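Histidine--tRNA ligase (PDB 1H4V) attaches L-histidine to its cognate tRNA(His) at the expense of ATP, working as a homodimeric class II aminoacyl-tRNA synthetase. Local coordinates at residues K327-Y332 against R354-Y359; A378-F383 against L396-T401; L17-R22 against F321-E326. One frame throughout, in Å; residues are numbered along the deposited sequence.

Interaction 1 of 3, residues K327-Y332 against R354-Y359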
loop_
_atom_site.group_PDB
_atom_site.type_symbol
_atom_site.label_atom_id
_atom_site.label_comp_id
_atom_site.label_asym_id
_atom_site.label_seq_id
_atom_site.Cartn_x
_atom_site.Cartn_y
_atom_site.Cartn_z
ATOM N N LYS A 327 7.905 -18.627 6.079
ATOM C CA LYS A 327 8.703 -19.631 5.389
ATOM C C LYS A 327 10.182 -19.267 5.512
ATOM O O LYS A 327 10.539 -18.092 5.604
ATOM C CB LYS A 327 8.321 -19.715 3.909
ATOM C CG LYS A 327 8.777 -21.014 3.255
ATOM C CD LYS A 327 8.987 -20.870 1.758
ATOM C CE LYS A 327 10.201 -19.996 1.465
ATOM N NZ LYS A 327 10.547 -19.953 0.013
ATOM N N GLY A 328 11.038 -20.285 5.525
ATOM C CA GLY A 328 12.468 -20.051 5.633
ATOM C C GLY A 328 13.153 -20.017 4.279
ATOM O O GLY A 328 12.543 -20.332 3.264
ATOM N N PRO A 329 14.429 -19.630 4.226
ATOM C CA PRO A 329 15.120 -19.585 2.940
ATOM C C PRO A 329 15.315 -20.988 2.380
ATOM O O PRO A 329 15.261 -21.971 3.121
ATOM C CB PRO A 329 16.446 -18.927 3.296
ATOM C CG PRO A 329 16.697 -19.458 4.660
ATOM C CD PRO A 329 15.349 -19.279 5.319
ATOM N N ASP A 330 15.535 -21.074 1.074
ATOM C CA ASP A 330 15.771 -22.365 0.441
ATOM C C ASP A 330 17.169 -22.851 0.808
ATOM O O ASP A 330 17.411 -24.049 0.887
ATOM C CB ASP A 330 15.647 -22.254 -1.081
ATOM C CG ASP A 330 14.244 -21.892 -1.527
ATOM O OD1 ASP A 330 13.280 -22.478 -0.995
ATOM O OD2 ASP A 330 14.102 -21.030 -2.414
ATOM N N LEU A 331 18.082 -21.912 1.044
ATOM C CA LEU A 331 19.456 -22.250 1.390
ATOM C C LEU A 331 20.080 -21.267 2.384
ATOM O O LEU A 331 20.029 -20.050 2.182
ATOM C CB LEU A 331 20.311 -22.284 0.115
ATOM C CG LEU A 331 21.831 -22.483 0.254
ATOM C CD1 LEU A 331 22.117 -23.903 0.731
ATOM C CD2 LEU A 331 22.525 -22.233 -1.095
ATOM N N TYR A 332 20.659 -21.801 3.458
ATOM C CA TYR A 332 21.342 -20.983 4.452
ATOM C C TYR A 332 22.801 -21.441 4.470
ATOM O O TYR A 332 23.122 -22.526 4.960
ATOM C CB TYR A 332 20.733 -21.156 5.843
ATOM C CG TYR A 332 21.247 -20.130 6.826
ATOM C CD1 TYR A 332 20.903 -18.786 6.698
ATOM C CD2 TYR A 332 22.125 -20.488 7.842
ATOM C CE1 TYR A 332 21.428 -17.819 7.555
ATOM C CE2 TYR A 332 22.657 -19.529 8.704
ATOM C CZ TYR A 332 22.306 -18.199 8.554
ATOM O OH TYR A 332 22.848 -17.245 9.388
ATOM N N ARG A 354 15.930 -16.332 -7.919
ATOM C CA ARG A 354 15.121 -17.516 -8.201
ATOM C C ARG A 354 14.993 -18.374 -6.957
ATOM O O ARG A 354 13.974 -19.022 -6.726
ATOM C CB ARG A 354 15.737 -18.343 -9.331
ATOM C CG ARG A 354 15.029 -19.671 -9.568
ATOM C CD ARG A 354 15.573 -20.394 -10.784
ATOM N NE ARG A 354 15.218 -19.707 -12.023
ATOM C CZ ARG A 354 15.430 -20.197 -13.239
ATOM N NH1 ARG A 354 16.003 -21.386 -13.389
ATOM N NH2 ARG A 354 15.059 -19.502 -14.307
ATOM N N LEU A 355 16.036 -18.369 -6.146
ATOM C CA LEU A 355 16.032 -19.140 -4.915
ATOM C C LEU A 355 16.276 -18.162 -3.784
ATOM O O LEU A 355 16.923 -17.143 -3.987
ATOM C CB LEU A 355 17.160 -20.174 -4.955
ATOM C CG LEU A 355 16.881 -21.676 -4.977
ATOM C CD1 LEU A 355 15.623 -22.010 -5.764
ATOM C CD2 LEU A 355 18.093 -22.362 -5.581
ATOM N N ARG A 356 15.739 -18.442 -2.603
ATOM C CA ARG A 356 15.996 -17.576 -1.465
ATOM C C ARG A 356 17.229 -18.164 -0.766
ATOM O O ARG A 356 17.164 -19.232 -0.152
ATOM C CB ARG A 356 14.800 -17.554 -0.521
ATOM C CG ARG A 356 15.008 -16.673 0.705
ATOM C CD ARG A 356 13.740 -16.561 1.538
ATOM N NE ARG A 356 14.033 -16.110 2.889
ATOM C CZ ARG A 356 13.170 -16.167 3.899
ATOM N NH1 ARG A 356 11.952 -16.653 3.705
ATOM N NH2 ARG A 356 13.534 -15.760 5.110
ATOM N N ALA A 357 18.359 -17.477 -0.878
ATOM C CA ALA A 357 19.596 -17.964 -0.274
ATOM C C ALA A 357 20.204 -16.945 0.671
ATOM O O ALA A 357 20.463 -15.805 0.289
ATOM C CB ALA A 357 20.596 -18.329 -1.367
ATOM N N GLU A 358 20.430 -17.365 1.911
ATOM C CA GLU A 358 21.007 -16.488 2.913
ATOM C C GLU A 358 22.321 -17.047 3.428
ATOM O O GLU A 358 22.669 -18.194 3.162
ATOM C CB GLU A 358 20.010 -16.283 4.054
ATOM C CG GLU A 358 18.764 -15.521 3.609
ATOM C CD GLU A 358 17.700 -15.419 4.690
ATOM O OE1 GLU A 358 18.016 -14.920 5.792
ATOM O OE2 GLU A 358 16.546 -15.832 4.430
ATOM N N TYR A 359 23.055 -16.236 4.174
ATOM C CA TYR A 359 24.345 -16.666 4.678
ATOM C C TYR A 359 24.703 -15.950 5.972
ATOM O O TYR A 359 24.237 -14.844 6.224
ATOM C CB TYR A 359 25.407 -16.373 3.618
ATOM C CG TYR A 359 25.470 -14.906 3.254
ATOM C CD1 TYR A 359 26.170 -13.998 4.053
ATOM C CD2 TYR A 359 24.762 -14.408 2.161
ATOM C CE1 TYR A 359 26.152 -12.635 3.778
ATOM C CE2 TYR A 359 24.740 -13.046 1.877
ATOM C CZ TYR A 359 25.434 -12.168 2.693
ATOM O OH TYR A 359 25.374 -10.816 2.450
#
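Lys327 offers its carbonyl O to Arg356 NH1 at 2.8 Å; the donor stands well above the carbonyl plane and the N-H...O angle is only 136°, a bent bond. Next comes Pro329, whose CA and N lie over one face of the Arg356 guanidinium, the nitrogen near its centre. An extended Arg356 chain, with CG anti to the backbone N (chi1 179°), runs across the proline to get there. Its NE and NH2 grip a single atom, Glu358 OE2, side-on, with NE 3.0 Å from that oxygen; the same OE2 lies 3.3 Å from Pro329 CB. Asp330 turns OD2 back to receive Arg356 N at 3.1 Å, an almost straight bond (174°) on the anti side of the carboxylate, tilted out of its plane, while its own N donates only weakly to Arg356 O. Leu331 N shares that acceptor, and Leu331 O takes Glu358 N at 2.7 Å. At Tyr332 the ring edge meets the neighbouring strand, CD1 lying 3.7 Å from Glu358 CB. The bridges Leu331-Ala357 and Tyr332-Glu358 are parallel, and helix 338-351 links the two strands, making this the beta-alpha-beta unit that opens the anticodon-binding domain of this class IIa synthetase.

Interaction 2 of 3, residues A378-F383 against L396-T401; sequences AAFAGF and LKRLAT
Ala381 and Lys397 form an antiparallel hydrogen-bonded pair: Ala381 N reaches Lys397 O at 3.1 Å and Lys397 N reaches Ala381 O at 3.0 Å. Leu399 N adds a third backbone bond, to Ala379 O, just past the strand end. The CH-pi contact comes from Phe380 and Arg398, a non-hydrogen-bonded pair. Arg398 CG sits over the ring face, 4.3 Å from the ring centroid and 27° off its normal. With CG anti to the backbone N (chi1 -174°) and the chain extended to NE, the arginine is carried along the ring, and NH1 comes to 3.1 Å from Phe380 CE1, with the guanidinium plane inclined 37° to the ring. Apolar contacts gather on the Ala381 side, where Leu399, just past its strand, packs CD2 3.6 Å from Ala381 CB and CD1 4.2 Å from Ala378 CB; Leu370 and Ala373 of helix 366-375 also touch Leu399. On the Phe380 side, helix 412-419 supplies Tyr415 and Leu416. Backbone bonds thus fix the register, while the aliphatic part of Arg398 extends the apolar cover of Phe380 and its charged end adds no hydrogen bond across this pair of segments.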
loop_
_atom_site.group_PDB
_atom_site.type_symbol
_atom_site.label_atom_id
_atom_site.label_comp_id
_atom_site.label_asym_id
_atom_site.label_seq_id
_atom_site.Cartn_x
_atom_site.Cartn_y
_atom_site.Cartn_z
ATOM N N ALA A 378 15.455 -23.428 7.105
ATOM C CA ALA A 378 16.007 -23.562 5.760
ATOM C C ALA A 378 15.748 -24.954 5.196
ATOM O O ALA A 378 15.743 -25.939 5.930
ATOM C CB ALA A 378 17.504 -23.296 5.785
ATOM N N ALA A 379 15.517 -25.033 3.890
ATOM C CA ALA A 379 15.304 -26.318 3.249
ATOM C C ALA A 379 16.678 -27.000 3.228
ATOM O O ALA A 379 16.808 -28.169 3.592
ATOM C CB ALA A 379 14.782 -26.126 1.833
ATOM N N PHE A 380 17.700 -26.250 2.820
ATOM C CA PHE A 380 19.066 -26.759 2.760
ATOM C C PHE A 380 20.030 -25.902 3.545
ATOM O O PHE A 380 19.823 -24.704 3.712
ATOM C CB PHE A 380 19.595 -26.803 1.323
ATOM C CG PHE A 380 19.015 -27.896 0.485
ATOM C CD1 PHE A 380 17.797 -27.723 -0.156
ATOM C CD2 PHE A 380 19.697 -29.099 0.323
ATOM C CE1 PHE A 380 17.259 -28.736 -0.955
ATOM C CE2 PHE A 380 19.174 -30.114 -0.469
ATOM C CZ PHE A 380 17.952 -29.933 -1.110
ATOM N N ALA A 381 21.095 -26.532 4.018
ATOM C CA ALA A 381 22.147 -25.837 4.734
ATOM C C ALA A 381 23.345 -26.009 3.804
ATOM O O ALA A 381 23.460 -27.030 3.127
ATOM C CB ALA A 381 22.411 -26.496 6.067
ATOM N N GLY A 382 24.215 -25.006 3.740
ATOM C CA GLY A 382 25.379 -25.101 2.879
ATOM C C GLY A 382 26.623 -24.825 3.694
ATOM O O GLY A 382 26.599 -24.017 4.626
ATOM N N PHE A 383 27.715 -25.493 3.363
ATOM C CA PHE A 383 28.940 -25.280 4.105
ATOM C C PHE A 383 30.103 -24.949 3.197
ATOM O O PHE A 383 30.341 -25.626 2.195
ATOM C CB PHE A 383 29.268 -26.510 4.955
ATOM C CG PHE A 383 28.213 -26.832 5.965
ATOM C CD1 PHE A 383 27.057 -27.507 5.590
ATOM C CD2 PHE A 383 28.355 -26.425 7.291
ATOM C CE1 PHE A 383 26.053 -27.771 6.521
ATOM C CE2 PHE A 383 27.354 -26.685 8.232
ATOM C CZ PHE A 383 26.206 -27.357 7.846
ATOM N N LEU A 396 26.198 -29.563 0.583
ATOM C CA LEU A 396 24.798 -29.275 0.847
ATOM C C LEU A 396 24.192 -30.369 1.712
ATOM O O LEU A 396 24.588 -31.529 1.638
ATOM C CB LEU A 396 24.014 -29.157 -0.468
ATOM C CG LEU A 396 24.375 -27.997 -1.411
ATOM C CD1 LEU A 396 23.510 -28.071 -2.671
ATOM C CD2 LEU A 396 24.182 -26.661 -0.696
ATOM N N LYS A 397 23.235 -29.988 2.545
ATOM C CA LYS A 397 22.581 -30.946 3.406
ATOM C C LYS A 397 21.095 -30.651 3.462
ATOM O O LYS A 397 20.685 -29.616 3.985
ATOM C CB LYS A 397 23.166 -30.886 4.818
ATOM C CG LYS A 397 22.594 -31.935 5.758
ATOM C CD LYS A 397 23.126 -31.762 7.172
ATOM C CE LYS A 397 22.823 -32.980 8.025
ATOM N NZ LYS A 397 23.464 -34.195 7.437
ATOM N N ARG A 398 20.286 -31.549 2.911
ATOM C CA ARG A 398 18.849 -31.355 2.951
ATOM C C ARG A 398 18.477 -31.601 4.408
ATOM O O ARG A 398 18.540 -32.726 4.897
ATOM C CB ARG A 398 18.144 -32.340 2.021
ATOM C CG ARG A 398 16.648 -32.096 1.918
ATOM C CD ARG A 398 16.035 -32.811 0.720
ATOM N NE ARG A 398 14.616 -32.486 0.570
ATOM C CZ ARG A 398 14.140 -31.253 0.425
ATOM N NH1 ARG A 398 14.968 -30.218 0.410
ATOM N NH2 ARG A 398 12.836 -31.049 0.306
ATOM N N LEU A 399 18.112 -30.531 5.105
ATOM C CA LEU A 399 17.780 -30.623 6.519
ATOM C C LEU A 399 16.702 -31.649 6.861
ATOM O O LEU A 399 16.879 -32.449 7.777
ATOM C CB LEU A 399 17.389 -29.240 7.061
ATOM C CG LEU A 399 18.437 -28.124 6.926
ATOM C CD1 LEU A 399 18.029 -26.945 7.783
ATOM C CD2 LEU A 399 19.788 -28.608 7.368
ATOM N N ALA A 400 15.601 -31.638 6.119
ATOM C CA ALA A 400 14.501 -32.563 6.367
ATOM C C ALA A 400 14.859 -34.053 6.288
ATOM O O ALA A 400 14.276 -34.866 7.003
ATOM C CB ALA A 400 13.349 -32.262 5.413
ATOM N N THR A 401 15.805 -34.421 5.427
ATOM C CA THR A 401 16.176 -35.826 5.299
ATOM C C THR A 401 17.606 -36.155 5.725
ATOM O O THR A 401 17.989 -37.325 5.761
ATOM C CB THR A 401 15.983 -36.322 3.855
ATOM O OG1 THR A 401 17.007 -35.770 3.016
ATOM C CG2 THR A 401 14.604 -35.909 3.330
#

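Interaction 3 of 3, residues L17-R22 against F321-E326; sequences LRMHQR and FGLPEE. With SO4 (sulfate ion), chain B.
The irregular segment 321-326 passes beside helix 14-33, coming nearest at Leu323 and Met19, whose CA atoms are 7.5 Å apart. The branches of Leu323 divide the work. CD1 lies over the centre of the Arg22 guanidinium, 3.5 Å from Arg22 NE, and also meets Met19 CE at 3.7 Å; CD2 rests against Arg18 CB. The Arg18 chain bends at chi3 (55°), presenting NH1 and NH2 end-on to Pro324 O, both from the same face of the carbonyl, NH2 well above its plane and 3.0 Å from that oxygen. The other edge faces a sulfate ion, probably from the crystallisation liquor: Arg18 NE reaches its O4 at 2.6 Å and NH2 its O1 at 2.9 Å, both nearly straight. Arg22 NE binds sulfate O2 at 2.9 Å, so two arginines one helical turn apart clasp the anion. Glu326 OE1 lies over one Arg18 guanidinium face, 3.7 Å from NE, a long charge pairing with no N-H aimed at it. A leucine in place of Arg18 would probably leave Pro324 O without both these donors and the sulfate held by Arg22 alone of the pair. At the surface, segment 321-326 follows helix 309-318, whose Leu316 touches Met19 and Phe321, and leads to strand 331-335.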
loop_
_atom_site.group_PDB
_atom_site.type_symbol
_atom_site.label_atom_id
_atom_site.label_comp_id
_atom_site.label_asym_id
_atom_site.label_seq_id
_atom_site.Cartn_x
_atom_site.Cartn_y
_atom_site.Cartn_z
ATOM N N LEU A 17 1.455 -7.901 9.773
ATOM C CA LEU A 17 1.483 -7.418 8.398
ATOM C C LEU A 17 0.888 -8.474 7.467
ATOM O O LEU A 17 0.081 -8.160 6.582
ATOM C CB LEU A 17 2.921 -7.138 7.961
ATOM C CG LEU A 17 3.228 -6.070 6.906
ATOM C CD1 LEU A 17 4.451 -6.533 6.111
ATOM C CD2 LEU A 17 2.060 -5.837 5.978
ATOM N N ARG A 18 1.299 -9.725 7.667
ATOM C CA ARG A 18 0.830 -10.808 6.822
ATOM C C ARG A 18 -0.685 -10.970 6.920
ATOM O O ARG A 18 -1.346 -11.271 5.928
ATOM C CB ARG A 18 1.568 -12.105 7.164
ATOM C CG ARG A 18 2.997 -12.150 6.596
ATOM C CD ARG A 18 3.801 -13.332 7.146
ATOM N NE ARG A 18 3.113 -14.603 6.923
ATOM C CZ ARG A 18 3.219 -15.658 7.724
ATOM N NH1 ARG A 18 3.985 -15.589 8.805
ATOM N NH2 ARG A 18 2.567 -16.778 7.446
ATOM N N MET A 19 -1.230 -10.740 8.108
ATOM C CA MET A 19 -2.668 -10.842 8.289
ATOM C C MET A 19 -3.359 -9.745 7.465
ATOM O O MET A 19 -4.343 -10.007 6.784
ATOM C CB MET A 19 -3.030 -10.701 9.767
ATOM C CG MET A 19 -4.465 -11.070 10.065
ATOM S SD MET A 19 -4.902 -12.707 9.394
ATOM C CE MET A 19 -4.234 -13.766 10.650
ATOM N N HIS A 20 -2.830 -8.522 7.523
ATOM C CA HIS A 20 -3.387 -7.402 6.768
ATOM C C HIS A 20 -3.325 -7.675 5.269
ATOM O O HIS A 20 -4.266 -7.361 4.527
ATOM C CB HIS A 20 -2.622 -6.100 7.052
ATOM C CG HIS A 20 -3.052 -5.400 8.303
ATOM N ND1 HIS A 20 -3.085 -4.023 8.408
ATOM C CD2 HIS A 20 -3.477 -5.880 9.496
ATOM C CE1 HIS A 20 -3.518 -3.689 9.610
ATOM N NE2 HIS A 20 -3.760 -4.796 10.291
ATOM N N GLN A 21 -2.211 -8.243 4.818
ATOM C CA GLN A 21 -2.043 -8.532 3.400
ATOM C C GLN A 21 -3.005 -9.618 2.930
ATOM O O GLN A 21 -3.454 -9.589 1.788
ATOM C CB GLN A 21 -0.594 -8.931 3.107
ATOM C CG GLN A 21 0.396 -7.832 3.509
ATOM C CD GLN A 21 1.839 -8.201 3.282
ATOM O OE1 GLN A 21 2.270 -9.295 3.636
ATOM N NE2 GLN A 21 2.607 -7.276 2.709
ATOM N N ARG A 22 -3.326 -10.565 3.807
ATOM C CA ARG A 22 -4.246 -11.631 3.450
ATOM C C ARG A 22 -5.636 -11.044 3.284
ATOM O O ARG A 22 -6.346 -11.334 2.317
ATOM C CB ARG A 22 -4.281 -12.708 4.536
ATOM C CG ARG A 22 -3.174 -13.727 4.440
ATOM C CD ARG A 22 -3.666 -15.064 4.955
ATOM N NE ARG A 22 -2.624 -16.083 4.960
ATOM C CZ ARG A 22 -2.845 -17.361 5.251
ATOM N NH1 ARG A 22 -4.072 -17.762 5.551
ATOM N NH2 ARG A 22 -1.839 -18.230 5.258
ATOM N N PHE A 321 -8.281 -17.743 14.569
ATOM C CA PHE A 321 -7.477 -17.841 13.355
ATOM C C PHE A 321 -6.010 -17.477 13.583
ATOM O O PHE A 321 -5.675 -16.332 13.890
ATOM C CB PHE A 321 -8.051 -16.954 12.249
ATOM C CG PHE A 321 -9.153 -17.602 11.462
ATOM C CD1 PHE A 321 -10.363 -17.932 12.067
ATOM C CD2 PHE A 321 -8.979 -17.893 10.111
ATOM C CE1 PHE A 321 -11.384 -18.541 11.339
ATOM C CE2 PHE A 321 -9.993 -18.501 9.373
ATOM C CZ PHE A 321 -11.197 -18.827 9.989
ATOM N N GLY A 322 -5.142 -18.471 13.438
ATOM C CA GLY A 322 -3.720 -18.250 13.603
ATOM C C GLY A 322 -3.096 -18.276 12.226
ATOM O O GLY A 322 -3.712 -18.745 11.265
ATOM N N LEU A 323 -1.875 -17.777 12.114
ATOM C CA LEU A 323 -1.195 -17.743 10.828
ATOM C C LEU A 323 0.014 -18.668 10.902
ATOM O O LEU A 323 0.713 -18.701 11.914
ATOM C CB LEU A 323 -0.748 -16.302 10.538
ATOM C CG LEU A 323 -0.771 -15.717 9.123
ATOM C CD1 LEU A 323 -2.114 -15.957 8.470
ATOM C CD2 LEU A 323 -0.490 -14.222 9.206
ATOM N N PRO A 324 0.271 -19.447 9.843
ATOM C CA PRO A 324 1.429 -20.344 9.876
ATOM C C PRO A 324 2.729 -19.558 10.069
ATOM O O PRO A 324 2.730 -18.326 10.056
ATOM C CB PRO A 324 1.367 -21.039 8.517
ATOM C CG PRO A 324 0.726 -20.006 7.642
ATOM C CD PRO A 324 -0.380 -19.479 8.524
ATOM N N GLU A 325 3.835 -20.267 10.246
ATOM C CA GLU A 325 5.117 -19.606 10.442
ATOM C C GLU A 325 5.694 -19.103 9.125
ATOM O O GLU A 325 5.424 -19.659 8.059
ATOM C CB GLU A 325 6.114 -20.558 11.109
ATOM C CG GLU A 325 5.697 -21.039 12.495
ATOM C CD GLU A 325 5.339 -19.894 13.431
ATOM O OE1 GLU A 325 6.115 -18.917 13.498
ATOM O OE2 GLU A 325 4.286 -19.979 14.106
ATOM N N GLU A 326 6.481 -18.035 9.216
ATOM C CA GLU A 326 7.129 -17.431 8.054
ATOM C C GLU A 326 7.987 -18.504 7.398
ATOM O O GLU A 326 8.713 -19.226 8.083
ATOM C CB GLU A 326 8.017 -16.265 8.509
ATOM C CG GLU A 326 8.627 -15.421 7.397
ATOM C CD GLU A 326 7.638 -14.441 6.781
ATOM O OE1 GLU A 326 6.738 -14.881 6.029
ATOM O OE2 GLU A 326 7.761 -13.224 7.058
HETATM S S SO4 B . 1.224 -15.712 3.966
HETATM O O1 SO4 B . 1.184 -16.870 4.880
HETATM O O2 SO4 B . -0.148 -15.336 3.584
HETATM O O3 SO4 B . 1.985 -16.043 2.751
HETATM O O4 SO4 B . 1.882 -14.580 4.648
#

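Overall arrangement
Interactions 1 and 2 belong to one mixed sheet of the anticodon-binding domain, their centres 10 Å apart. Strands 331-335 and 380-384 are neighbours in it, joined by the probable hydrogen bonds Asp330 O to Phe380 N and Tyr332 O to Gly382 N; interaction 1 adds the parallel edge strand 357-359, interaction 2 pairs 380-384 with the antiparallel inner strand 393-398. Both are partly buried and rest on main-chain bonds, though interaction 1 carries more polar side-chain bonding. Interaction 3, about 20 Å from interaction 1 between centres, is a surface contact without strand pairing, in which arginines bind a carbonyl and a sulfate and pack on Leu323. Residues 321-326 run directly into 327-332, so interaction 3 ties the linker to the catalytic region's helix 14-33. Interactions 1 and 3 also touch the second subunit.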